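Local coordinates for protein uroporphyrinogen-III synthetase (Pseudomonas syringae pv. tomato, PDB 3RE1) that probably catalyses the cyclisation of the linear tetrapyrrole hydroxymethylbilane to the macrocycle uroporphyrinogen III, a step of porphyrin biosynthesis, at residues Glu83-Asp86 with Glu87-Gln91; Thr104-Ile107 with Leu108-Tyr111; Glu154-Ala157 with Glu158-Arg161. All coordinates share one frame; numbering follows the deposited sequence.

Contact 1: residues Glu83-Asp86 with Glu87-Gln91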
ATOM      1  N   GLU A  83      -2.595   8.932 -16.734  1.00 45.42           N
ATOM      2  CA  GLU A  83      -3.694   9.775 -17.145  1.00 49.13           C
ATOM      3  C   GLU A  83      -3.340  11.247 -17.262  1.00 47.13           C
ATOM      4  O   GLU A  83      -3.957  11.978 -18.033  1.00 49.92           O
ATOM      5  CB  GLU A  83      -4.902   9.584 -16.223  1.00 49.41           C
ATOM      6  CG  GLU A  83      -5.489   8.155 -16.289  1.00 56.56           C
ATOM      7  CD  GLU A  83      -5.767   7.664 -17.736  1.00 59.58           C
ATOM      8  OE1 GLU A  83      -6.464   8.373 -18.497  1.00 66.31           O
ATOM      9  OE2 GLU A  83      -5.293   6.568 -18.118  1.00 50.18           O
ATOM     10  N   LEU A  84      -2.347  11.682 -16.517  1.00 47.97           N
ATOM     11  CA  LEU A  84      -1.911  13.071 -16.602  1.00 52.42           C
ATOM     12  C   LEU A  84      -0.922  13.291 -17.766  1.00 52.13           C
ATOM     13  O   LEU A  84      -1.081  14.239 -18.533  1.00 53.34           O
ATOM     14  CB  LEU A  84      -1.293  13.497 -15.285  1.00 51.17           C
ATOM     15  CG  LEU A  84      -2.090  14.479 -14.442  1.00 52.34           C
ATOM     16  CD1 LEU A  84      -3.496  14.010 -14.180  1.00 52.84           C
ATOM     17  CD2 LEU A  84      -1.332  14.607 -13.149  1.00 57.05           C
ATOM     18  N   ILE A  85       0.076  12.412 -17.881  1.00 47.14           N
ATOM     19  CA  ILE A  85       1.021  12.428 -18.971  1.00 45.66           C
ATOM     20  C   ILE A  85       0.257  12.437 -20.291  1.00 51.03           C
ATOM     21  O   ILE A  85       0.426  13.331 -21.115  1.00 51.00           O
ATOM     22  CB  ILE A  85       1.932  11.182 -18.940  1.00 41.52           C
ATOM     23  CG1 ILE A  85       2.970  11.314 -17.831  1.00 50.64           C
ATOM     24  CG2 ILE A  85       2.682  11.021 -20.229  1.00 39.36           C
ATOM     25  CD1 ILE A  85       2.451  11.245 -16.407  1.00 45.63           C
ATOM     26  N   ASP A  86      -0.589  11.437 -20.489  1.00 54.24           N
ATOM     27  CA  ASP A  86      -1.310  11.286 -21.743  1.00 54.09           C
ATOM     28  C   ASP A  86      -2.095  12.529 -22.120  1.00 54.23           C
ATOM     29  O   ASP A  86      -2.372  12.779 -23.293  1.00 51.59           O
ATOM     30  CB  ASP A  86      -2.269  10.114 -21.660  1.00 54.64           C
ATOM     31  CG  ASP A  86      -2.963   9.862 -22.963  1.00 54.57           C
ATOM     32  OD1 ASP A  86      -2.299   9.327 -23.877  1.00 51.48           O
ATOM     33  OD2 ASP A  86      -4.165  10.201 -23.063  1.00 54.94           O
ATOM     34  N   GLU A  87      -2.450  13.314 -21.123  1.00 51.23           N
ATOM     35  CA  GLU A  87      -3.212  14.505 -21.385  1.00 54.38           C
ATOM     36  C   GLU A  87      -2.363  15.661 -21.879  1.00 58.23           C
ATOM     37  O   GLU A  87      -2.792  16.403 -22.758  1.00 62.44           O
ATOM     38  CB  GLU A  87      -3.935  14.910 -20.123  1.00 56.24           C
ATOM     39  CG  GLU A  87      -4.771  16.159 -20.235  1.00 60.12           C
ATOM     40  CD  GLU A  87      -5.784  16.244 -19.105  1.00 70.53           C
ATOM     41  OE1 GLU A  87      -6.820  15.526 -19.179  1.00 73.03           O
ATOM     42  OE2 GLU A  87      -5.537  17.006 -18.132  1.00 70.33           O
ATOM     43  N   VAL A  88      -1.170  15.819 -21.311  1.00 58.08           N
ATOM     44  CA  VAL A  88      -0.277  16.943 -21.650  1.00 55.41           C
ATOM     45  C   VAL A  88       0.831  16.585 -22.656  1.00 49.25           C
ATOM     46  O   VAL A  88       1.166  17.382 -23.506  1.00 50.47           O
ATOM     47  CB  VAL A  88       0.387  17.539 -20.360  1.00 58.22           C
ATOM     48  CG1 VAL A  88       1.258  18.758 -20.708  1.00 60.94           C
ATOM     49  CG2 VAL A  88      -0.671  17.927 -19.336  1.00 56.02           C
ATOM     50  N   TRP A  89       1.397  15.393 -22.536  1.00 43.42           N
ATOM     51  CA  TRP A  89       2.429  14.913 -23.444  1.00 48.25           C
ATOM     52  C   TRP A  89       1.871  14.201 -24.673  1.00 51.12           C
ATOM     53  O   TRP A  89       1.294  13.114 -24.554  1.00 54.64           O
ATOM     54  CB  TRP A  89       3.356  13.941 -22.710  1.00 45.54           C
ATOM     55  CG  TRP A  89       4.164  14.614 -21.678  1.00 47.92           C
ATOM     56  CD1 TRP A  89       3.712  15.234 -20.553  1.00 38.56           C
ATOM     57  CD2 TRP A  89       5.575  14.795 -21.696  1.00 43.09           C
ATOM     58  NE1 TRP A  89       4.749  15.783 -19.881  1.00 34.61           N
ATOM     59  CE2 TRP A  89       5.907  15.533 -20.558  1.00 39.47           C
ATOM     60  CE3 TRP A  89       6.585  14.405 -22.568  1.00 36.60           C
ATOM     61  CZ2 TRP A  89       7.212  15.897 -20.270  1.00 39.09           C
ATOM     62  CZ3 TRP A  89       7.871  14.749 -22.274  1.00 35.60           C
ATOM     63  CH2 TRP A  89       8.177  15.494 -21.146  1.00 40.14           C
ATOM     64  N   PRO A  90       2.062  14.783 -25.870  1.00 53.42           N
ATOM     65  CA  PRO A  90       1.604  14.097 -27.090  1.00 52.85           C
ATOM     66  C   PRO A  90       2.302  12.736 -27.246  1.00 52.95           C
ATOM     67  O   PRO A  90       1.879  11.904 -28.030  1.00 54.27           O
ATOM     68  CB  PRO A  90       1.982  15.075 -28.199  1.00 50.13           C
ATOM     69  CG  PRO A  90       2.016  16.431 -27.502  1.00 46.66           C
ATOM     70  CD  PRO A  90       2.627  16.116 -26.177  1.00 53.03           C
ATOM     71  N   GLN A  91       3.352  12.519 -26.461  1.00 54.13           N
ATOM     72  CA  GLN A  91       4.100  11.276 -26.441  1.00 52.71           C
ATOM     73  C   GLN A  91       4.686  11.090 -25.051  1.00 54.82           C
ATOM     74  O   GLN A  91       4.835  12.059 -24.283  1.00 49.92           O
ATOM     75  CB  GLN A  91       5.244  11.334 -27.444  1.00 52.71           C
ATOM     76  CG  GLN A  91       4.980  10.602 -28.730  1.00 58.54           C
ATOM     77  CD  GLN A  91       6.095  10.787 -29.773  1.00 62.79           C
ATOM     78  OE1 GLN A  91       6.236   9.971 -30.689  1.00 67.57           O
ATOM     79  NE2 GLN A  91       6.874  11.861 -29.644  1.00 52.28           N
TER
HETATM   80  O   HOH W   1      -1.177  13.768 -25.360  1.00 39.59           O
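Ile85 and Trp89 meet at the C-terminal end of a helix. They sit one turn apart, and their backbones are joined by the last regular bond of the helix. Trp89 N donates to Ile85 O at 2.7 Å, with an N-H...O angle of 154°. The preceding bond runs from Val88 N to Leu84 O at 3.2 Å. Ile85 O also takes a weak bond from Val88 N.

The Trp89 side chain can be followed outward. Its CB lies 3.4 Å from Ile85 O and 3.9 Å from Ile85 CG2. CG is turned beside the backbone N (chi1 -68°). This brings the start of the indole back toward Ile85. CG lies 4.1 Å from Ile85 CG2, and CD1 lies 3.8 Å from Ile85 O. The carbonyl oxygen thus sits at the edge of the ring system, near its plane. Beyond CD1 the indole leaves the turn. NE1 donates to Ile61 O, which probably helps to set the ring's rotation, and the side chain also touches Leu65.

Trp89 is the first residue to leave helical angles. Its own carbonyl turns toward a water that bridges the helix end. The water donates to Asp86 O at 2.6 Å and, more weakly, to Trp89 O at 2.7 Å.

Asp86 and Glu87 have their polar partners outside the turn: Asp86 OD1 is hydrogen-bonded to Tyr111 OH, and Glu87 OE2 forms a salt bridge with Arg58.

Helix 75-88 is the crossover helix of the beta-alpha-beta unit between strands 69-72 and 97-99. Its last turn lies against helix 54-62, where Leu84 and Val88 touch Ile61, and Ile85 packs on Tyr111, just past the end of helix 102-110.

Contact 2: residues Thr104-Ile107 with Leu108-Tyr111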
ATOM      1  N   THR A 104       3.627  -2.442 -10.445  1.00 60.48           N
ATOM      2  CA  THR A 104       3.405  -1.044 -10.796  1.00 58.62           C
ATOM      3  C   THR A 104       4.266  -0.728 -12.022  1.00 58.20           C
ATOM      4  O   THR A 104       3.883   0.067 -12.905  1.00 55.56           O
ATOM      5  CB  THR A 104       3.734  -0.076  -9.621  1.00 57.26           C
ATOM      6  OG1 THR A 104       5.072  -0.291  -9.186  1.00 64.01           O
ATOM      7  CG2 THR A 104       2.819  -0.325  -8.435  1.00 49.81           C
ATOM      8  N   GLY A 105       5.408  -1.402 -12.093  1.00 54.29           N
ATOM      9  CA  GLY A 105       6.344  -1.178 -13.167  1.00 51.78           C
ATOM     10  C   GLY A 105       5.805  -1.504 -14.539  1.00 49.36           C
ATOM     11  O   GLY A 105       6.089  -0.774 -15.506  1.00 43.81           O
ATOM     12  N   GLN A 106       5.067  -2.615 -14.633  1.00 45.78           N
ATOM     13  CA  GLN A 106       4.477  -3.028 -15.898  1.00 39.21           C
ATOM     14  C   GLN A 106       3.428  -2.021 -16.334  1.00 37.31           C
ATOM     15  O   GLN A 106       3.313  -1.690 -17.513  1.00 36.64           O
ATOM     16  CB  GLN A 106       3.851  -4.410 -15.779  1.00 43.69           C
ATOM     17  CG  GLN A 106       4.683  -5.555 -16.411  1.00 50.29           C
ATOM     18  CD  GLN A 106       4.884  -5.474 -17.950  1.00 54.71           C
ATOM     19  OE1 GLN A 106       5.601  -6.310 -18.511  1.00 58.61           O
ATOM     20  NE2 GLN A 106       4.264  -4.480 -18.624  1.00 49.80           N
ATOM     21  N   ILE A 107       2.694  -1.484 -15.376  1.00 35.32           N
ATOM     22  CA  ILE A 107       1.672  -0.511 -15.694  1.00 37.49           C
ATOM     23  C   ILE A 107       2.275   0.653 -16.469  1.00 41.53           C
ATOM     24  O   ILE A 107       1.759   1.031 -17.535  1.00 46.55           O
ATOM     25  CB  ILE A 107       0.993  -0.010 -14.425  1.00 37.50           C
ATOM     26  CG1 ILE A 107       0.296  -1.189 -13.722  1.00 39.03           C
ATOM     27  CG2 ILE A 107       0.016   1.098 -14.762  1.00 35.39           C
ATOM     28  CD1 ILE A 107      -0.147  -0.911 -12.288  1.00 45.63           C
ATOM     29  N   LEU A 108       3.384   1.189 -15.953  1.00 42.77           N
ATOM     30  CA  LEU A 108       4.138   2.281 -16.603  1.00 40.74           C
ATOM     31  C   LEU A 108       4.778   1.825 -17.924  1.00 43.53           C
ATOM     32  O   LEU A 108       4.759   2.551 -18.938  1.00 35.65           O
ATOM     33  CB  LEU A 108       5.241   2.789 -15.675  1.00 36.96           C
ATOM     34  CG  LEU A 108       4.786   3.183 -14.264  1.00 35.56           C
ATOM     35  CD1 LEU A 108       5.990   3.269 -13.382  1.00 33.35           C
ATOM     36  CD2 LEU A 108       3.982   4.498 -14.288  1.00 16.36           C
ATOM     37  N   LEU A 109       5.327   0.613 -17.894  1.00 36.36           N
ATOM     38  CA  LEU A 109       5.967   0.040 -19.049  1.00 40.61           C
ATOM     39  C   LEU A 109       4.968  -0.131 -20.206  1.00 46.88           C
ATOM     40  O   LEU A 109       5.309   0.091 -21.363  1.00 46.54           O
ATOM     41  CB  LEU A 109       6.587  -1.298 -18.667  1.00 43.52           C
ATOM     42  CG  LEU A 109       7.693  -1.901 -19.522  1.00 43.22           C
ATOM     43  CD1 LEU A 109       7.147  -2.318 -20.875  1.00 51.28           C
ATOM     44  CD2 LEU A 109       8.818  -0.880 -19.671  1.00 42.61           C
ATOM     45  N   ASP A 110       3.734  -0.496 -19.890  1.00 49.96           N
ATOM     46  CA  ASP A 110       2.719  -0.652 -20.925  1.00 54.67           C
ATOM     47  C   ASP A 110       2.430   0.643 -21.669  1.00 54.08           C
ATOM     48  O   ASP A 110       2.195   0.607 -22.872  1.00 57.43           O
ATOM     49  CB  ASP A 110       1.398  -1.197 -20.354  1.00 53.12           C
ATOM     50  CG  ASP A 110       1.466  -2.690 -20.023  1.00 59.13           C
ATOM     51  OD1 ASP A 110       2.333  -3.400 -20.608  1.00 58.35           O
ATOM     52  OD2 ASP A 110       0.638  -3.142 -19.181  1.00 53.24           O
ATOM     53  N   TYR A 111       2.422   1.771 -20.959  1.00 50.06           N
ATOM     54  CA  TYR A 111       2.100   3.053 -21.604  1.00 49.16           C
ATOM     55  C   TYR A 111       3.281   3.599 -22.396  1.00 47.94           C
ATOM     56  O   TYR A 111       3.193   4.672 -22.995  1.00 47.97           O
ATOM     57  CB  TYR A 111       1.675   4.086 -20.576  1.00 45.19           C
ATOM     58  CG  TYR A 111       1.314   5.421 -21.167  1.00 49.11           C
ATOM     59  CD1 TYR A 111       0.205   5.557 -21.994  1.00 47.07           C
ATOM     60  CD2 TYR A 111       2.079   6.564 -20.891  1.00 44.10           C
ATOM     61  CE1 TYR A 111      -0.128   6.789 -22.540  1.00 39.43           C
ATOM     62  CE2 TYR A 111       1.742   7.787 -21.430  1.00 37.68           C
ATOM     63  CZ  TYR A 111       0.640   7.893 -22.253  1.00 35.68           C
ATOM     64  OH  TYR A 111       0.266   9.094 -22.797  1.00 47.22           O
TER
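The carboxamide of Gln106 and the carboxylate of Asp110 approach each other one helical turn apart, on an exposed side of the helix. Their planes are turned 43° against each other, so they neither stack nor lie coplanar. Gln106 NE2 is the atom that reaches across, 3.0 Å from Asp110 OD1. A bend in the Gln106 chain at chi2 (-64°) brings the amide back toward Asp110. The carboxylate carbon CG of Asp110 also lies 3.3 Å from Gln106 O. The third flat group, the Tyr111 ring, leads away from this turn. Its OH has Asp86 as partner, and the side chain touches Ile82 of helix 75-88.

This is most of helix 102-110, through to its C-terminal end. It is the crossover helix between strands 97-99 and 115-116 of a beta-alpha-beta unit. Three regular backbone bonds join the two segments. Leu108 N donates to Thr104 O at 3.3 Å, Leu109 N to Gly105 O at 2.9 Å and Asp110 N to Gln106 O at 2.7 Å.

Leu108 and Thr104 are both buried. Leu108 CG is carried beside its own backbone N (chi1 -53°) and lies 3.5 Å from Thr104 O. Leu108 goes on to touch Trp97 of strand 97-99. Thr104 OG1 is hydrogen-bonded to O of Gly101, just before the helix.

Contact 3: residues Glu154-Ala157 with Glu158-Arg161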
ATOM      1  N   GLU A 154       8.567   7.990   4.231  1.00 51.20           N
ATOM      2  CA  GLU A 154       9.559   9.024   3.917  1.00 47.12           C
ATOM      3  C   GLU A 154      10.962   8.454   3.724  1.00 39.80           C
ATOM      4  O   GLU A 154      11.907   9.176   3.430  1.00 40.01           O
ATOM      5  CB  GLU A 154       9.563  10.097   5.008  1.00 47.59           C
ATOM      6  CG  GLU A 154       8.202  10.736   5.225  1.00 49.29           C
ATOM      7  CD  GLU A 154       7.683  11.448   3.984  1.00 59.00           C
ATOM      8  OE1 GLU A 154       8.489  12.094   3.238  1.00 54.85           O
ATOM      9  OE2 GLU A 154       6.448  11.370   3.779  1.00 59.80           O
ATOM     10  N   LEU A 155      11.082   7.141   3.874  1.00 35.35           N
ATOM     11  CA  LEU A 155      12.380   6.485   3.812  1.00 31.61           C
ATOM     12  C   LEU A 155      13.153   6.767   2.527  1.00 30.99           C
ATOM     13  O   LEU A 155      14.311   7.229   2.577  1.00 36.99           O
ATOM     14  CB  LEU A 155      12.245   4.990   4.018  1.00 20.89           C
ATOM     15  CG  LEU A 155      13.566   4.247   3.896  1.00 25.01           C
ATOM     16  CD1 LEU A 155      14.596   4.816   4.875  1.00 21.31           C
ATOM     17  CD2 LEU A 155      13.364   2.788   4.133  1.00 18.04           C
ATOM     18  N   LEU A 156      12.518   6.494   1.395  1.00 30.04           N
ATOM     19  CA  LEU A 156      13.152   6.703   0.100  1.00 34.80           C
ATOM     20  C   LEU A 156      13.646   8.129  -0.140  1.00 33.89           C
ATOM     21  O   LEU A 156      14.812   8.337  -0.489  1.00 32.86           O
ATOM     22  CB  LEU A 156      12.197   6.346  -1.023  1.00 43.22           C
ATOM     23  CG  LEU A 156      12.935   6.068  -2.336  1.00 46.34           C
ATOM     24  CD1 LEU A 156      13.879   4.878  -2.167  1.00 50.58           C
ATOM     25  CD2 LEU A 156      11.909   5.813  -3.428  1.00 44.79           C
ATOM     26  N   ALA A 157      12.757   9.098   0.075  1.00 31.42           N
ATOM     27  CA  ALA A 157      13.101  10.493  -0.045  1.00 32.75           C
ATOM     28  C   ALA A 157      14.257  10.877   0.884  1.00 28.82           C
ATOM     29  O   ALA A 157      15.181  11.607   0.474  1.00 30.97           O
ATOM     30  CB  ALA A 157      11.862  11.350   0.223  1.00 27.93           C
ATOM     31  N   GLU A 158      14.216  10.380   2.113  1.00 30.40           N
ATOM     32  CA  GLU A 158      15.256  10.701   3.112  1.00 32.82           C
ATOM     33  C   GLU A 158      16.584  10.084   2.725  1.00 30.09           C
ATOM     34  O   GLU A 158      17.644  10.722   2.848  1.00 30.41           O
ATOM     35  CB  GLU A 158      14.832  10.238   4.506  1.00 36.65           C
ATOM     36  CG  GLU A 158      13.714  11.105   5.132  1.00 36.70           C
ATOM     37  CD  GLU A 158      14.151  12.548   5.326  1.00 45.07           C
ATOM     38  OE1 GLU A 158      15.270  12.761   5.837  1.00 50.50           O
ATOM     39  OE2 GLU A 158      13.400  13.472   4.962  1.00 47.97           O
ATOM     40  N   GLN A 159      16.528   8.876   2.189  1.00 28.28           N
ATOM     41  CA  GLN A 159      17.757   8.235   1.689  1.00 28.61           C
ATOM     42  C   GLN A 159      18.337   9.037   0.489  1.00 28.85           C
ATOM     43  O   GLN A 159      19.526   9.325   0.432  1.00 25.25           O
ATOM     44  CB  GLN A 159      17.460   6.811   1.268  1.00 27.00           C
ATOM     45  CG  GLN A 159      16.904   5.985   2.404  1.00 36.29           C
ATOM     46  CD  GLN A 159      16.522   4.588   1.975  1.00 43.12           C
ATOM     47  OE1 GLN A 159      15.522   4.385   1.254  1.00 50.20           O
ATOM     48  NE2 GLN A 159      17.321   3.607   2.405  1.00 33.46           N
ATOM     49  N   LEU A 160      17.475   9.425  -0.444  1.00 26.52           N
ATOM     50  CA  LEU A 160      17.901  10.218  -1.552  1.00 28.74           C
ATOM     51  C   LEU A 160      18.512  11.574  -1.094  1.00 30.33           C
ATOM     52  O   LEU A 160      19.627  11.918  -1.502  1.00 28.22           O
ATOM     53  CB  LEU A 160      16.703  10.468  -2.447  1.00 29.10           C
ATOM     54  CG  LEU A 160      16.257   9.260  -3.241  1.00 27.71           C
ATOM     55  CD1 LEU A 160      14.995   9.607  -4.024  1.00 22.88           C
ATOM     56  CD2 LEU A 160      17.383   8.831  -4.191  1.00 29.87           C
ATOM     57  N   ARG A 161      17.794  12.332  -0.260  1.00 25.20           N
ATOM     58  CA  ARG A 161      18.303  13.607   0.193  1.00 24.54           C
ATOM     59  C   ARG A 161      19.637  13.453   0.914  1.00 27.41           C
ATOM     60  O   ARG A 161      20.550  14.243   0.723  1.00 25.03           O
ATOM     61  CB  ARG A 161      17.289  14.286   1.115  1.00 31.64           C
ATOM     62  CG  ARG A 161      16.094  14.860   0.406  1.00 24.86           C
ATOM     63  CD  ARG A 161      15.057  15.362   1.399  1.00 30.27           C
ATOM     64  NE  ARG A 161      13.792  15.657   0.705  1.00 44.31           N
ATOM     65  CZ  ARG A 161      12.567  15.372   1.160  1.00 42.55           C
ATOM     66  NH1 ARG A 161      12.398  14.771   2.336  1.00 43.13           N
ATOM     67  NH2 ARG A 161      11.512  15.686   0.428  1.00 39.67           N
TER
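This is a contact between successive turns of one amphipathic helix, 155-162, which links strands 143-148 and 166-176 in a beta-alpha-beta crossover. The backbones of Glu154 and Glu158 are joined, with Glu158 N donating to Glu154 O at 2.9 Å. Regular bonds follow from Leu160 N to Leu156 O and from Arg161 N to Ala157 O, the latter nearly straight at 172°.

On the outer side Leu155 and Gln159 lie across each other at a slant. Leu155 CD1 is 3.5 Å from Gln159 CD. The fine detail here is doubtful, because Gln159 CG lies too close to Leu155 O in the model.

Arg161 makes a different contact. Its chain runs extended from CG to NE (chi3 -168°) and brings the guanidinium over Ala157. Ala157 CB lies 4.0 Å above one face, offset toward the rim. At the edge, and in plane, is Glu158 OE2, which forms a salt bridge with Arg161 NH1 at 3.1 Å. The hydrogen bond within this bridge is weak. Arg161 NH2 is held separately by Val167 O, and these two partners probably limit how far the guanidinium can turn.

Glu154 points its carboxylate to other residues, with a salt bridge to Arg148 and a hydrogen bond to Tyr169 OH.

Leu156 and Leu160 form the apolar side, with Leu156 CG 4.4 Å from Leu160 CD1. Both touch Ile71 of strand 69-72 and Leu128 of a loop, while Ala157 and Leu160 pack on Val167 of strand 166-176, which seats the helix on the mixed sheet.

In the fold
All three contacts lie within crossover helices that serve one mixed sheet. Contacts 1 and 2 share strand 97-99 as a neighbour in sequence. They touch through Tyr111, whose OH is 2.8 Å from Asp86 OD1 and whose CE2 is 3.6 Å from Ile85 CG2. Contact 3 stands apart, its nearest atoms about 17 Å from contact 1 and about 11 Å from contact 2. Contact 1 is a surface contact, and a water bridges its helix end. Contacts 2 and 3 are partly buried. Contact 2 sets an amide near a carboxylate on its exposed side, whereas contact 3 has a salt bridge by Ala157, with Leu156 and Leu160 on the side that meets the strands.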